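Local coordinates for CHAD domain (Ricinus communis, PDB 6QV5), which probably binds inorganic polyphosphate through an all-helical CHAD domain built on four-helix bundles, and carries a zinc ion on its surface, at residues E39-N44 with H58-G63; E50-E55 with I132-R137; S89-E94 with Q142-P147; R99-L104 with G251-E256. All coordinates share one frame; numbering follows the deposited sequence. Where two conformers were deposited one is given.

Interaction 1: E39-N44 with H58-G63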
loop_
_atom_site.group_PDB
_atom_site.type_symbol
_atom_site.label_atom_id
_atom_site.label_comp_id
_atom_site.label_asym_id
_atom_site.label_seq_id
_atom_site.Cartn_x
_atom_site.Cartn_y
_atom_site.Cartn_z
ATOM N N GLU A 39 0.426 -13.905 -6.686
ATOM C CA GLU A 39 -0.538 -13.980 -7.793
ATOM C C GLU A 39 -1.062 -12.573 -8.123
ATOM O O GLU A 39 -1.177 -12.228 -9.299
ATOM C CB GLU A 39 -1.700 -14.933 -7.452
ATOM C CG GLU A 39 -2.709 -15.132 -8.576
ATOM C CD GLU A 39 -4.039 -15.752 -8.184
ATOM O OE1 GLU A 39 -4.581 -15.398 -7.112
ATOM O OE2 GLU A 39 -4.551 -16.583 -8.968
ATOM N N HIS A 40 -1.335 -11.756 -7.082
ATOM C CA HIS A 40 -1.816 -10.374 -7.199
ATOM C C HIS A 40 -0.805 -9.490 -7.953
ATOM O O HIS A 40 -1.208 -8.614 -8.718
ATOM C CB HIS A 40 -2.143 -9.804 -5.801
ATOM C CG HIS A 40 -2.936 -8.529 -5.793
ATOM N ND1 HIS A 40 -3.053 -7.768 -4.643
ATOM C CD2 HIS A 40 -3.641 -7.928 -6.783
ATOM C CE1 HIS A 40 -3.801 -6.727 -4.972
ATOM N NE2 HIS A 40 -4.181 -6.781 -6.248
ATOM N N ILE A 41 0.500 -9.761 -7.770
ATOM C CA ILE A 41 1.600 -9.060 -8.440
ATOM C C ILE A 41 1.740 -9.563 -9.892
ATOM O O ILE A 41 1.706 -8.751 -10.821
ATOM C CB ILE A 41 2.931 -9.214 -7.632
ATOM C CG1 ILE A 41 2.811 -8.607 -6.217
ATOM C CG2 ILE A 41 4.134 -8.616 -8.385
ATOM C CD1 ILE A 41 3.780 -9.160 -5.172
ATOM N N GLN A 42 1.894 -10.905 -10.056
ATOM C CA GLN A 42 2.090 -11.602 -11.331
ATOM C C GLN A 42 0.980 -11.361 -12.367
ATOM O O GLN A 42 1.285 -11.117 -13.534
ATOM C CB GLN A 42 2.295 -13.110 -11.075
ATOM C CG GLN A 42 2.573 -13.958 -12.315
ATOM C CD GLN A 42 1.334 -14.639 -12.849
ATOM O OE1 GLN A 42 0.652 -15.399 -12.149
ATOM N NE2 GLN A 42 1.019 -14.389 -14.110
ATOM N N ARG A 43 -0.297 -11.459 -11.958
ATOM C CA ARG A 43 -1.432 -11.299 -12.878
ATOM C C ARG A 43 -1.617 -9.871 -13.433
ATOM O O ARG A 43 -2.461 -9.670 -14.312
ATOM C CB ARG A 43 -2.736 -11.822 -12.253
ATOM C CG ARG A 43 -2.751 -13.332 -11.966
ATOM C CD ARG A 43 -2.964 -14.192 -13.202
ATOM N NE ARG A 43 -4.363 -14.195 -13.632
ATOM C CZ ARG A 43 -4.761 -14.020 -14.888
ATOM N NH1 ARG A 43 -3.872 -13.822 -15.854
ATOM N NH2 ARG A 43 -6.054 -14.039 -15.188
ATOM N N ASN A 44 -0.804 -8.904 -12.966
ATOM C CA ASN A 44 -0.838 -7.518 -13.435
ATOM C C ASN A 44 0.387 -7.139 -14.290
ATOM O O ASN A 44 0.379 -6.076 -14.906
ATOM C CB ASN A 44 -1.041 -6.548 -12.269
ATOM C CG ASN A 44 -2.452 -6.543 -11.739
ATOM O OD1 ASN A 44 -3.394 -6.108 -12.408
ATOM N ND2 ASN A 44 -2.630 -7.026 -10.522
ATOM N N HIS A 58 -1.862 0.276 -10.080
ATOM C CA HIS A 58 -2.349 0.429 -8.705
ATOM C C HIS A 58 -2.475 -0.944 -8.039
ATOM O O HIS A 58 -1.956 -1.127 -6.938
ATOM C CB HIS A 58 -3.692 1.191 -8.678
ATOM C CG HIS A 58 -4.302 1.359 -7.315
ATOM N ND1 HIS A 58 -5.673 1.338 -7.137
ATOM C CD2 HIS A 58 -3.709 1.547 -6.110
ATOM C CE1 HIS A 58 -5.870 1.515 -5.840
ATOM N NE2 HIS A 58 -4.718 1.640 -5.182
ATOM N N GLN A 59 -3.111 -1.911 -8.730
ATOM C CA GLN A 59 -3.283 -3.277 -8.239
ATOM C C GLN A 59 -1.956 -4.006 -8.032
ATOM O O GLN A 59 -1.824 -4.742 -7.054
ATOM C CB GLN A 59 -4.233 -4.086 -9.140
ATOM C CG GLN A 59 -5.715 -3.713 -8.988
ATOM C CD GLN A 59 -6.214 -3.756 -7.559
ATOM O OE1 GLN A 59 -6.062 -4.751 -6.844
ATOM N NE2 GLN A 59 -6.820 -2.669 -7.111
ATOM N N MET A 60 -0.967 -3.776 -8.923
ATOM C CA MET A 60 0.358 -4.393 -8.808
ATOM C C MET A 60 1.136 -3.812 -7.624
ATOM O O MET A 60 1.794 -4.567 -6.906
ATOM C CB MET A 60 1.161 -4.273 -10.112
ATOM C CG MET A 60 2.243 -5.324 -10.226
ATOM S SD MET A 60 3.294 -5.149 -11.683
ATOM C CE MET A 60 4.213 -6.630 -11.567
ATOM N N ARG A 61 1.037 -2.483 -7.412
ATOM C CA ARG A 61 1.677 -1.769 -6.303
ATOM C C ARG A 61 1.106 -2.241 -4.961
ATOM O O ARG A 61 1.875 -2.474 -4.026
ATOM C CB ARG A 61 1.529 -0.236 -6.469
ATOM C CG ARG A 61 2.182 0.611 -5.363
ATOM C CD ARG A 61 3.697 0.489 -5.358
ATOM N NE ARG A 61 4.293 0.992 -4.119
ATOM C CZ ARG A 61 4.749 0.219 -3.138
ATOM N NH1 ARG A 61 4.681 -1.104 -3.237
ATOM N NH2 ARG A 61 5.282 0.761 -2.052
ATOM N N VAL A 62 -0.236 -2.403 -4.887
ATOM C CA VAL A 62 -0.962 -2.885 -3.703
ATOM C C VAL A 62 -0.516 -4.322 -3.379
ATOM O O VAL A 62 -0.287 -4.640 -2.210
ATOM C CB VAL A 62 -2.506 -2.721 -3.853
ATOM C CG1 VAL A 62 -3.280 -3.554 -2.829
ATOM C CG2 VAL A 62 -2.909 -1.253 -3.754
ATOM N N GLY A 63 -0.337 -5.137 -4.423
ATOM C CA GLY A 63 0.137 -6.515 -4.323
ATOM C C GLY A 63 1.508 -6.618 -3.684
ATOM O O GLY A 63 1.751 -7.531 -2.890
#
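A first torsion of -166° swings the His40 ring away from its own backbone N and across to Gln59, whose side chain is folded at chi2 so that the amide oxygen meets it. His40 NE2 donates to Gln59 OE1 over 2.8 Å, and the acceptor lies in the plane of the imidazole. Gln59 O sits over one ring face, too poorly angled for a hydrogen bond. A flat ring with nitrogens on two sides suits this place: His40 ND1 rests 3.4 Å from Gly63 CA and makes a weak hydrogen bond to Arg66. Gly63, having no side chain, lets the helices draw close, and Ile41 CD1 settles 3.5 Å from Gly63 O. Met60 is extended beyond CG, and its slim, flexible thioether crosses Ile41 at about a right angle, CE lying 3.8 Å from Ile41 CG2. Asn44 lays CB against Met60 CB and its amide against Gln59 CB, while Asn44 ND2 donates to His40 O at 2.8 Å and also bonds Phe13 O, tying segment 39-44 to the loop that holds Phe13. This buried seam joins helices 26-42 and 54-73; Tyr149 of helix 147-163 packs on both Ile41 and Met60, and Leu95 of helix 82-108 adjoins Met60.

Interaction 2: E50-E55 with I132-R137. With ZN (zinc ion), chain B.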
loop_
_atom_site.group_PDB
_atom_site.type_symbol
_atom_site.label_atom_id
_atom_site.label_comp_id
_atom_site.label_asym_id
_atom_site.label_seq_id
_atom_site.Cartn_x
_atom_site.Cartn_y
_atom_site.Cartn_z
ATOM N N GLU A 50 2.999 -3.444 -21.066
ATOM C CA GLU A 50 2.429 -3.054 -22.358
ATOM C C GLU A 50 1.513 -1.820 -22.357
ATOM O O GLU A 50 1.497 -1.094 -23.353
ATOM C CB GLU A 50 1.690 -4.245 -22.990
ATOM C CG GLU A 50 2.617 -5.377 -23.415
ATOM C CD GLU A 50 1.977 -6.682 -23.852
ATOM O OE1 GLU A 50 0.734 -6.733 -24.002
ATOM O OE2 GLU A 50 2.730 -7.664 -24.046
ATOM N N GLY A 51 0.752 -1.608 -21.286
ATOM C CA GLY A 51 -0.196 -0.496 -21.209
ATOM C C GLY A 51 0.173 0.670 -20.314
ATOM O O GLY A 51 1.281 0.732 -19.773
ATOM N N HIS A 52 -0.778 1.617 -20.170
ATOM C CA HIS A 52 -0.662 2.827 -19.348
ATOM C C HIS A 52 -1.865 3.001 -18.403
ATOM O O HIS A 52 -2.053 4.081 -17.833
ATOM C CB HIS A 52 -0.463 4.073 -20.229
ATOM C CG HIS A 52 0.942 4.252 -20.700
ATOM N ND1 HIS A 52 1.879 4.924 -19.936
ATOM C CD2 HIS A 52 1.528 3.834 -21.844
ATOM C CE1 HIS A 52 3.000 4.893 -20.637
ATOM N NE2 HIS A 52 2.838 4.249 -21.792
ATOM N N ASP A 53 -2.662 1.923 -18.221
ATOM C CA ASP A 53 -3.840 1.892 -17.347
ATOM C C ASP A 53 -3.408 2.129 -15.887
ATOM O O ASP A 53 -2.542 1.403 -15.392
ATOM C CB ASP A 53 -4.580 0.545 -17.489
ATOM C CG ASP A 53 -6.000 0.495 -16.943
ATOM O OD1 ASP A 53 -6.211 0.923 -15.783
ATOM O OD2 ASP A 53 -6.893 -0.006 -17.659
ATOM N N PRO A 54 -3.968 3.150 -15.194
ATOM C CA PRO A 54 -3.543 3.412 -13.806
ATOM C C PRO A 54 -3.958 2.349 -12.789
ATOM O O PRO A 54 -3.224 2.124 -11.829
ATOM C CB PRO A 54 -4.161 4.779 -13.495
ATOM C CG PRO A 54 -5.334 4.877 -14.392
ATOM C CD PRO A 54 -4.984 4.127 -15.642
ATOM N N GLU A 55 -5.120 1.695 -13.000
ATOM C CA GLU A 55 -5.665 0.664 -12.111
ATOM C C GLU A 55 -4.814 -0.615 -12.079
ATOM O O GLU A 55 -4.644 -1.197 -11.006
ATOM C CB GLU A 55 -7.139 0.367 -12.456
ATOM C CG GLU A 55 -7.880 -0.533 -11.468
ATOM C CD GLU A 55 -7.901 -0.130 -10.002
ATOM O OE1 GLU A 55 -7.966 1.085 -9.706
ATOM O OE2 GLU A 55 -7.866 -1.042 -9.145
ATOM N N ILE A 132 5.910 12.917 -17.502
ATOM C CA ILE A 132 6.707 12.283 -16.445
ATOM C C ILE A 132 6.071 10.952 -16.025
ATOM O O ILE A 132 6.781 9.952 -15.944
ATOM C CB ILE A 132 6.997 13.233 -15.235
ATOM C CG1 ILE A 132 7.614 14.598 -15.668
ATOM C CG2 ILE A 132 7.852 12.551 -14.152
ATOM C CD1 ILE A 132 9.010 14.587 -16.406
ATOM N N ALA A 133 4.737 10.939 -15.802
ATOM C CA ALA A 133 3.968 9.752 -15.413
ATOM C C ALA A 133 4.101 8.617 -16.441
ATOM O O ALA A 133 4.290 7.464 -16.049
ATOM C CB ALA A 133 2.504 10.114 -15.203
ATOM N N GLN A 134 4.040 8.952 -17.748
ATOM C CA GLN A 134 4.191 7.988 -18.842
ATOM C C GLN A 134 5.625 7.448 -18.910
ATOM O O GLN A 134 5.812 6.260 -19.176
ATOM C CB GLN A 134 3.758 8.599 -20.183
ATOM C CG GLN A 134 2.237 8.695 -20.337
ATOM C CD GLN A 134 1.788 9.665 -21.404
ATOM O OE1 GLN A 134 2.369 10.740 -21.611
ATOM N NE2 GLN A 134 0.718 9.314 -22.099
ATOM N N ALA A 135 6.627 8.310 -18.624
ATOM C CA ALA A 135 8.047 7.944 -18.599
ATOM C C ALA A 135 8.355 7.048 -17.397
ATOM O O ALA A 135 9.143 6.110 -17.525
ATOM C CB ALA A 135 8.917 9.193 -18.564
ATOM N N LYS A 136 7.718 7.324 -16.239
ATOM C CA LYS A 136 7.873 6.533 -15.014
ATOM C C LYS A 136 7.237 5.149 -15.194
ATOM O O LYS A 136 7.727 4.173 -14.621
ATOM C CB LYS A 136 7.282 7.262 -13.794
ATOM C CG LYS A 136 8.065 8.498 -13.347
ATOM C CD LYS A 136 9.297 8.184 -12.503
ATOM C CE LYS A 136 10.065 9.444 -12.186
ATOM N NZ LYS A 136 11.299 9.158 -11.411
ATOM N N ARG A 137 6.169 5.068 -16.020
ATOM C CA ARG A 137 5.480 3.824 -16.368
ATOM C C ARG A 137 6.395 2.970 -17.255
ATOM O O ARG A 137 6.463 1.757 -17.063
ATOM C CB ARG A 137 4.124 4.117 -17.052
ATOM C CG ARG A 137 3.300 2.883 -17.467
ATOM C CD ARG A 137 2.923 1.960 -16.314
ATOM N NE ARG A 137 1.948 0.950 -16.726
ATOM C CZ ARG A 137 0.643 1.027 -16.489
ATOM N NH1 ARG A 137 0.141 2.063 -15.827
ATOM N NH2 ARG A 137 -0.172 0.068 -16.908
HETATM ZN ZN ZN B . 4.143 4.231 -23.598
HETATM O O HOH W 1 1.382 6.314 -17.547
#
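A surface zinc site and an arginine-held turn meet here, where the loop leading into helix 54-73 lies against helix 122-145. His52 NE2 binds the zinc ion at 2.2 Å, and His138, one residue beyond 132-137, supplies the other protein ligand. The opposite nitrogen of the ring, His52 ND1, donates to a water at 2.8 Å that bonds weakly to Ala133 O. Gln134 O lies at the edge of the imidazole, 3.5 Å from His52 CE1, and the aliphatic part of Arg137 runs alongside, CG 3.5 Å from His52 ND1. Arg137 bends at chi2 (60°), which carries the guanidinium under the loop. There Arg137 NH1 and NH2 converge end-on on Asp53 O, at 2.8 and 3.1 Å respectively, both from the same face of its carbonyl plane. His52 CA sits over the centre of the guanidinium. Arginine suits the place because NE can also serve Val48 O and NH2 Ala47 O, at the end of the preceding helix. Asp53 is the N-cap of helix 54-73, its OD1 accepting from Glu55 N at 3.1 Å. One buried cation thus gathers several backbone carbonyls and probably helps to shape the turn that presents His52. Water and the arginine stem on the ND1 side probably help to fix the ring's rotation, keeping NE2 directed at the metal.

Interaction 3: S89-E94 with Q142-P147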
loop_
_atom_site.group_PDB
_atom_site.type_symbol
_atom_site.label_atom_id
_atom_site.label_comp_id
_atom_site.label_asym_id
_atom_site.label_seq_id
_atom_site.Cartn_x
_atom_site.Cartn_y
_atom_site.Cartn_z
ATOM N N SER A 89 12.121 -4.184 -1.965
ATOM C CA SER A 89 12.233 -2.742 -1.738
ATOM C C SER A 89 12.486 -2.006 -3.055
ATOM O O SER A 89 11.938 -0.923 -3.256
ATOM C CB SER A 89 13.338 -2.440 -0.731
ATOM O OG SER A 89 13.029 -2.994 0.538
ATOM N N TRP A 90 13.283 -2.617 -3.960
ATOM C CA TRP A 90 13.591 -2.090 -5.291
ATOM C C TRP A 90 12.324 -2.093 -6.158
ATOM O O TRP A 90 12.034 -1.086 -6.803
ATOM C CB TRP A 90 14.734 -2.894 -5.947
ATOM C CG TRP A 90 14.808 -2.772 -7.442
ATOM C CD1 TRP A 90 15.301 -1.721 -8.157
ATOM C CD2 TRP A 90 14.356 -3.737 -8.402
ATOM N NE1 TRP A 90 15.187 -1.971 -9.506
ATOM C CE2 TRP A 90 14.608 -3.200 -9.684
ATOM C CE3 TRP A 90 13.751 -5.002 -8.303
ATOM C CZ2 TRP A 90 14.289 -3.892 -10.859
ATOM C CZ3 TRP A 90 13.430 -5.682 -9.466
ATOM C CH2 TRP A 90 13.703 -5.131 -10.726
ATOM N N LEU A 91 11.570 -3.215 -6.153
ATOM C CA LEU A 91 10.318 -3.385 -6.898
ATOM C C LEU A 91 9.237 -2.408 -6.404
ATOM O O LEU A 91 8.497 -1.853 -7.219
ATOM C CB LEU A 91 9.838 -4.851 -6.807
ATOM C CG LEU A 91 8.520 -5.235 -7.504
ATOM C CD1 LEU A 91 8.599 -5.036 -9.009
ATOM C CD2 LEU A 91 8.143 -6.667 -7.193
ATOM N N GLY A 92 9.183 -2.202 -5.085
ATOM C CA GLY A 92 8.253 -1.282 -4.439
ATOM C C GLY A 92 8.522 0.165 -4.800
ATOM O O GLY A 92 7.583 0.939 -4.991
ATOM N N THR A 93 9.815 0.530 -4.920
ATOM C CA THR A 93 10.283 1.870 -5.293
ATOM C C THR A 93 10.002 2.143 -6.781
ATOM O O THR A 93 9.565 3.245 -7.118
ATOM C CB THR A 93 11.769 2.036 -4.904
ATOM O OG1 THR A 93 11.910 1.797 -3.502
ATOM C CG2 THR A 93 12.329 3.417 -5.241
ATOM N N GLU A 94 10.241 1.145 -7.659
ATOM C CA GLU A 94 10.018 1.263 -9.105
ATOM C C GLU A 94 8.544 1.458 -9.460
ATOM O O GLU A 94 8.224 2.366 -10.231
ATOM C CB GLU A 94 10.627 0.075 -9.878
ATOM C CG GLU A 94 12.150 0.037 -9.902
ATOM C CD GLU A 94 12.864 1.270 -10.423
ATOM O OE1 GLU A 94 12.591 1.681 -11.574
ATOM O OE2 GLU A 94 13.705 1.822 -9.678
ATOM N N GLN A 142 10.416 -1.541 -17.727
ATOM C CA GLN A 142 11.785 -2.020 -17.942
ATOM C C GLN A 142 12.283 -2.820 -16.742
ATOM O O GLN A 142 12.988 -3.812 -16.925
ATOM C CB GLN A 142 12.742 -0.851 -18.246
ATOM C CG GLN A 142 12.603 -0.271 -19.654
ATOM C CD GLN A 142 13.094 -1.214 -20.727
ATOM O OE1 GLN A 142 12.307 -1.875 -21.411
ATOM N NE2 GLN A 142 14.407 -1.297 -20.899
ATOM N N ALA A 143 11.897 -2.398 -15.521
ATOM C CA ALA A 143 12.246 -3.061 -14.264
ATOM C C ALA A 143 11.602 -4.451 -14.181
ATOM O O ALA A 143 12.190 -5.360 -13.599
ATOM C CB ALA A 143 11.804 -2.209 -13.083
ATOM N N LEU A 144 10.408 -4.614 -14.779
ATOM C CA LEU A 144 9.687 -5.886 -14.793
ATOM C C LEU A 144 10.238 -6.844 -15.844
ATOM O O LEU A 144 10.191 -8.057 -15.639
ATOM C CB LEU A 144 8.180 -5.671 -14.995
ATOM C CG LEU A 144 7.434 -4.866 -13.927
ATOM C CD1 LEU A 144 5.998 -4.656 -14.324
ATOM C CD2 LEU A 144 7.514 -5.531 -12.563
ATOM N N LEU A 145 10.757 -6.300 -16.966
ATOM C CA LEU A 145 11.345 -7.069 -18.067
ATOM C C LEU A 145 12.786 -7.489 -17.759
ATOM O O LEU A 145 13.319 -8.377 -18.428
ATOM C CB LEU A 145 11.301 -6.269 -19.384
ATOM C CG LEU A 145 9.928 -6.037 -20.025
ATOM C CD1 LEU A 145 10.009 -4.956 -21.085
ATOM C CD2 LEU A 145 9.357 -7.324 -20.626
ATOM N N SER A 146 13.413 -6.847 -16.753
ATOM C CA SER A 146 14.783 -7.126 -16.328
ATOM C C SER A 146 14.874 -8.488 -15.619
ATOM O O SER A 146 13.904 -8.882 -14.965
ATOM C CB SER A 146 15.298 -6.012 -15.417
ATOM O OG SER A 146 14.740 -6.072 -14.115
ATOM N N PRO A 147 16.022 -9.215 -15.706
ATOM C CA PRO A 147 16.120 -10.517 -15.022
ATOM C C PRO A 147 16.013 -10.443 -13.496
ATOM O O PRO A 147 15.687 -11.454 -12.877
ATOM C CB PRO A 147 17.481 -11.066 -15.477
ATOM C CG PRO A 147 17.835 -10.277 -16.698
ATOM C CD PRO A 147 17.265 -8.918 -16.447
#
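Apolar contacts of Trp90 and Leu91 with Ala143 and Leu144 carry most of this join between helices 82-108 and 122-145. Trp90 extends its six-membered ring toward the end of helix 122-145, and its CZ2 meets Ala143 CB at 3.7 Å. Ala143 CB also touches Glu94 CG at 3.9 Å, so alanine's small side chain fits against indole and glutamate stem together. Within its own helix Glu94, bent at chi2 (-55°), lays CG over one face of the Trp90 ring, putting its aliphatic part to use as packing. Deeper in, Leu91 and Leu144 cross at about a right angle, with Leu91 CD1 3.7 Å from Leu144 CD2; Tyr149 of helix 147-163 packs on both leucines, and Met60 of helix 54-73 touches Leu144.

Polar atoms lie at the edge of the indole. Trp90 CH2 comes to 3.3 Å from Ala143 O and to 3.7 Å from Ser146 OG, both near the ring plane. Ser146 OG donates to Ala143 O at 2.7 Å, from above the carbonyl plane. This serine occupies the N-cap position of helix 147-163, where a short hydroxyl can turn back to the preceding helix. The tryptophan also has a cation-pi partner in Arg148.

No hydrogen bond links the two segments. Their cohesion probably rests largely on hydrophobic and van der Waals packing, while the weakly positive aromatic C-H edge turned to the oxygens probably adds a mild electrostatic attraction at the junction of helices 122-145 and 147-163.

Interaction 4: R99-L104 with G251-E256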
loop_
_atom_site.group_PDB
_atom_site.type_symbol
_atom_site.label_atom_id
_atom_site.label_comp_id
_atom_site.label_asym_id
_atom_site.label_seq_id
_atom_site.Cartn_x
_atom_site.Cartn_y
_atom_site.Cartn_z
ATOM N N ARG A 99 3.342 5.046 -9.634
ATOM C CA ARG A 99 2.050 5.224 -8.967
ATOM C C ARG A 99 1.897 6.657 -8.437
ATOM O O ARG A 99 0.856 7.271 -8.667
ATOM C CB ARG A 99 1.854 4.170 -7.849
ATOM C CG ARG A 99 0.564 4.295 -7.021
ATOM C CD ARG A 99 -0.703 4.022 -7.813
ATOM N NE ARG A 99 -1.905 4.307 -7.028
ATOM C CZ ARG A 99 -3.095 4.592 -7.547
ATOM N NH1 ARG A 99 -3.258 4.647 -8.864
ATOM N NH2 ARG A 99 -4.130 4.834 -6.755
ATOM N N ASP A 100 2.943 7.186 -7.755
ATOM C CA ASP A 100 2.994 8.546 -7.197
ATOM C C ASP A 100 2.676 9.616 -8.247
ATOM O O ASP A 100 1.892 10.525 -7.967
ATOM C CB ASP A 100 4.370 8.829 -6.558
ATOM C CG ASP A 100 4.628 8.180 -5.206
ATOM O OD1 ASP A 100 3.700 7.538 -4.662
ATOM O OD2 ASP A 100 5.759 8.317 -4.691
ATOM N N TRP A 101 3.260 9.489 -9.455
ATOM C CA TRP A 101 3.036 10.421 -10.560
ATOM C C TRP A 101 1.656 10.264 -11.197
ATOM O O TRP A 101 1.121 11.240 -11.723
ATOM C CB TRP A 101 4.161 10.335 -11.599
ATOM C CG TRP A 101 5.403 11.046 -11.157
ATOM C CD1 TRP A 101 6.451 10.513 -10.468
ATOM C CD2 TRP A 101 5.677 12.447 -11.285
ATOM N NE1 TRP A 101 7.387 11.484 -10.201
ATOM C CE2 TRP A 101 6.934 12.684 -10.685
ATOM C CE3 TRP A 101 4.997 13.524 -11.880
ATOM C CZ2 TRP A 101 7.525 13.954 -10.662
ATOM C CZ3 TRP A 101 5.584 14.780 -11.858
ATOM C CH2 TRP A 101 6.831 14.986 -11.252
ATOM N N ASP A 102 1.071 9.054 -11.131
ATOM C CA ASP A 102 -0.266 8.780 -11.662
ATOM C C ASP A 102 -1.357 9.350 -10.746
ATOM O O ASP A 102 -2.383 9.809 -11.248
ATOM C CB ASP A 102 -0.474 7.272 -11.889
ATOM C CG ASP A 102 -0.748 6.863 -13.331
ATOM O OD1 ASP A 102 -0.864 7.763 -14.198
ATOM O OD2 ASP A 102 -0.849 5.646 -13.591
ATOM N N VAL A 103 -1.130 9.318 -9.410
ATOM C CA VAL A 103 -2.043 9.854 -8.388
ATOM C C VAL A 103 -2.086 11.384 -8.525
ATOM O O VAL A 103 -3.171 11.964 -8.528
ATOM C CB VAL A 103 -1.668 9.389 -6.945
ATOM C CG1 VAL A 103 -2.473 10.132 -5.876
ATOM C CG2 VAL A 103 -1.847 7.882 -6.784
ATOM N N LEU A 104 -0.902 12.016 -8.679
ATOM C CA LEU A 104 -0.733 13.459 -8.859
ATOM C C LEU A 104 -1.504 13.960 -10.089
ATOM O O LEU A 104 -2.178 14.982 -10.000
ATOM C CB LEU A 104 0.774 13.810 -8.952
ATOM C CG LEU A 104 1.180 15.238 -9.378
ATOM C CD1 LEU A 104 0.761 16.282 -8.351
ATOM C CD2 LEU A 104 2.672 15.330 -9.610
ATOM N N GLY A 251 3.495 17.976 -3.265
ATOM C CA GLY A 251 4.395 19.089 -2.978
ATOM C C GLY A 251 5.857 18.714 -3.120
ATOM O O GLY A 251 6.659 19.518 -3.601
ATOM N N ARG A 252 6.202 17.474 -2.721
ATOM C CA ARG A 252 7.547 16.905 -2.812
ATOM C C ARG A 252 7.898 16.613 -4.282
ATOM O O ARG A 252 8.997 16.960 -4.719
ATOM C CB ARG A 252 7.641 15.629 -1.948
ATOM C CG ARG A 252 9.015 14.951 -1.948
ATOM C CD ARG A 252 9.011 13.598 -1.248
ATOM N NE ARG A 252 8.107 12.627 -1.876
ATOM C CZ ARG A 252 8.437 11.826 -2.886
ATOM N NH1 ARG A 252 9.656 11.871 -3.411
ATOM N NH2 ARG A 252 7.547 10.977 -3.384
ATOM N N LEU A 253 6.962 15.990 -5.037
ATOM C CA LEU A 253 7.135 15.646 -6.453
ATOM C C LEU A 253 7.272 16.876 -7.348
ATOM O O LEU A 253 8.105 16.869 -8.255
ATOM C CB LEU A 253 5.993 14.747 -6.971
ATOM C CG LEU A 253 5.903 13.308 -6.444
ATOM C CD1 LEU A 253 4.642 12.638 -6.945
ATOM C CD2 LEU A 253 7.114 12.475 -6.849
ATOM N N LEU A 254 6.460 17.924 -7.098
ATOM C CA LEU A 254 6.496 19.163 -7.878
ATOM C C LEU A 254 7.762 19.980 -7.621
ATOM O O LEU A 254 8.329 20.510 -8.575
ATOM C CB LEU A 254 5.227 20.009 -7.680
ATOM C CG LEU A 254 3.934 19.472 -8.311
ATOM C CD1 LEU A 254 2.717 20.108 -7.676
ATOM C CD2 LEU A 254 3.913 19.670 -9.825
ATOM N N GLN A 255 8.232 20.041 -6.352
ATOM C CA GLN A 255 9.468 20.740 -5.968
ATOM C C GLN A 255 10.684 20.096 -6.665
ATOM O O GLN A 255 11.588 20.815 -7.099
ATOM C CB GLN A 255 9.628 20.781 -4.430
ATOM C CG GLN A 255 10.894 21.474 -3.896
ATOM C CD GLN A 255 11.060 22.907 -4.350
ATOM O OE1 GLN A 255 10.360 23.819 -3.898
ATOM N NE2 GLN A 255 12.005 23.134 -5.252
ATOM N N GLU A 256 10.669 18.750 -6.811
ATOM C CA GLU A 256 11.700 17.974 -7.510
ATOM C C GLU A 256 11.638 18.275 -9.013
ATOM O O GLU A 256 12.681 18.378 -9.660
ATOM C CB GLU A 256 11.505 16.469 -7.268
ATOM C CG GLU A 256 12.033 15.980 -5.930
ATOM C CD GLU A 256 11.677 14.551 -5.563
ATOM O OE1 GLU A 256 11.755 13.663 -6.444
ATOM O OE2 GLU A 256 11.332 14.316 -4.382
#
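Leu253 is the centre of this contact, pointing from helix 224-260 onto helix 82-108 and touching three of its residues. Its two methyls divide the work. Leu253 CD2 lies 3.5 Å from Trp101 NE1 and 3.8 Å from Trp101 CE2, whereas its CD1 rests 3.6 Å from Asp100 O and, more loosely, 4.3 Å from Leu104 CD2. Leu253 CB stands over a face of the indole, a broad flat surface well suited to a branched aliphatic chain. With Leu253 CG anti to the carbonyl carbon (chi1 -69°), the fork opens toward both the tryptophan and the backbone of Asp100. Leu104 completes the apolar patch, its CD1 4.3 Å from Leu254 CD1.

At the margin, Asp100 OD2 and Arg252 NH2 form a long salt bridge of 3.5 Å. The oxygen lies near the guanidinium plane, but the carboxylate is turned 68° from it. Arg252 has a second anionic partner one helical turn on, Glu256 OE2, which accepts a weak bond from Arg252 NH1 at 3.1 Å; the three charges make a small network on the exposed side.

Farther out, Val129, Ile132 and Lys136 of helix 122-145 pack on Trp101, and Val268 and Ala271 of helix 265-281 on Leu254. The short helical segments themselves cross at -100°, with axes 10.9 Å apart, a spacing filled by the large Trp101 and Leu253 side chains. Hydrophobic contact therefore probably supplies most of the hold, with the single long Asp100-Arg252 ion pair probably adding a weaker electrostatic restraint at the solvent side.

Overall arrangement
Interactions 1 and 4 are buried, interaction 3 is partly so, and interaction 2 lies at the surface. Helix 54-73 serves interactions 1 and 2, helix 82-108 serves 3 and 4, and helix 122-145 serves 2 and 3, so the four contacts form a connected set. His58 of interaction 1 packs on Arg99 of interaction 4, while Pro54 of interaction 2 touches Asp102 of interaction 4. Chemistry follows position: interaction 1 mixes a buried side-chain hydrogen bond with close helix packing, 3 and 4 rely chiefly on aromatic and aliphatic surfaces, and 2 uses metal coordination, water and arginine-to-carbonyl bonds.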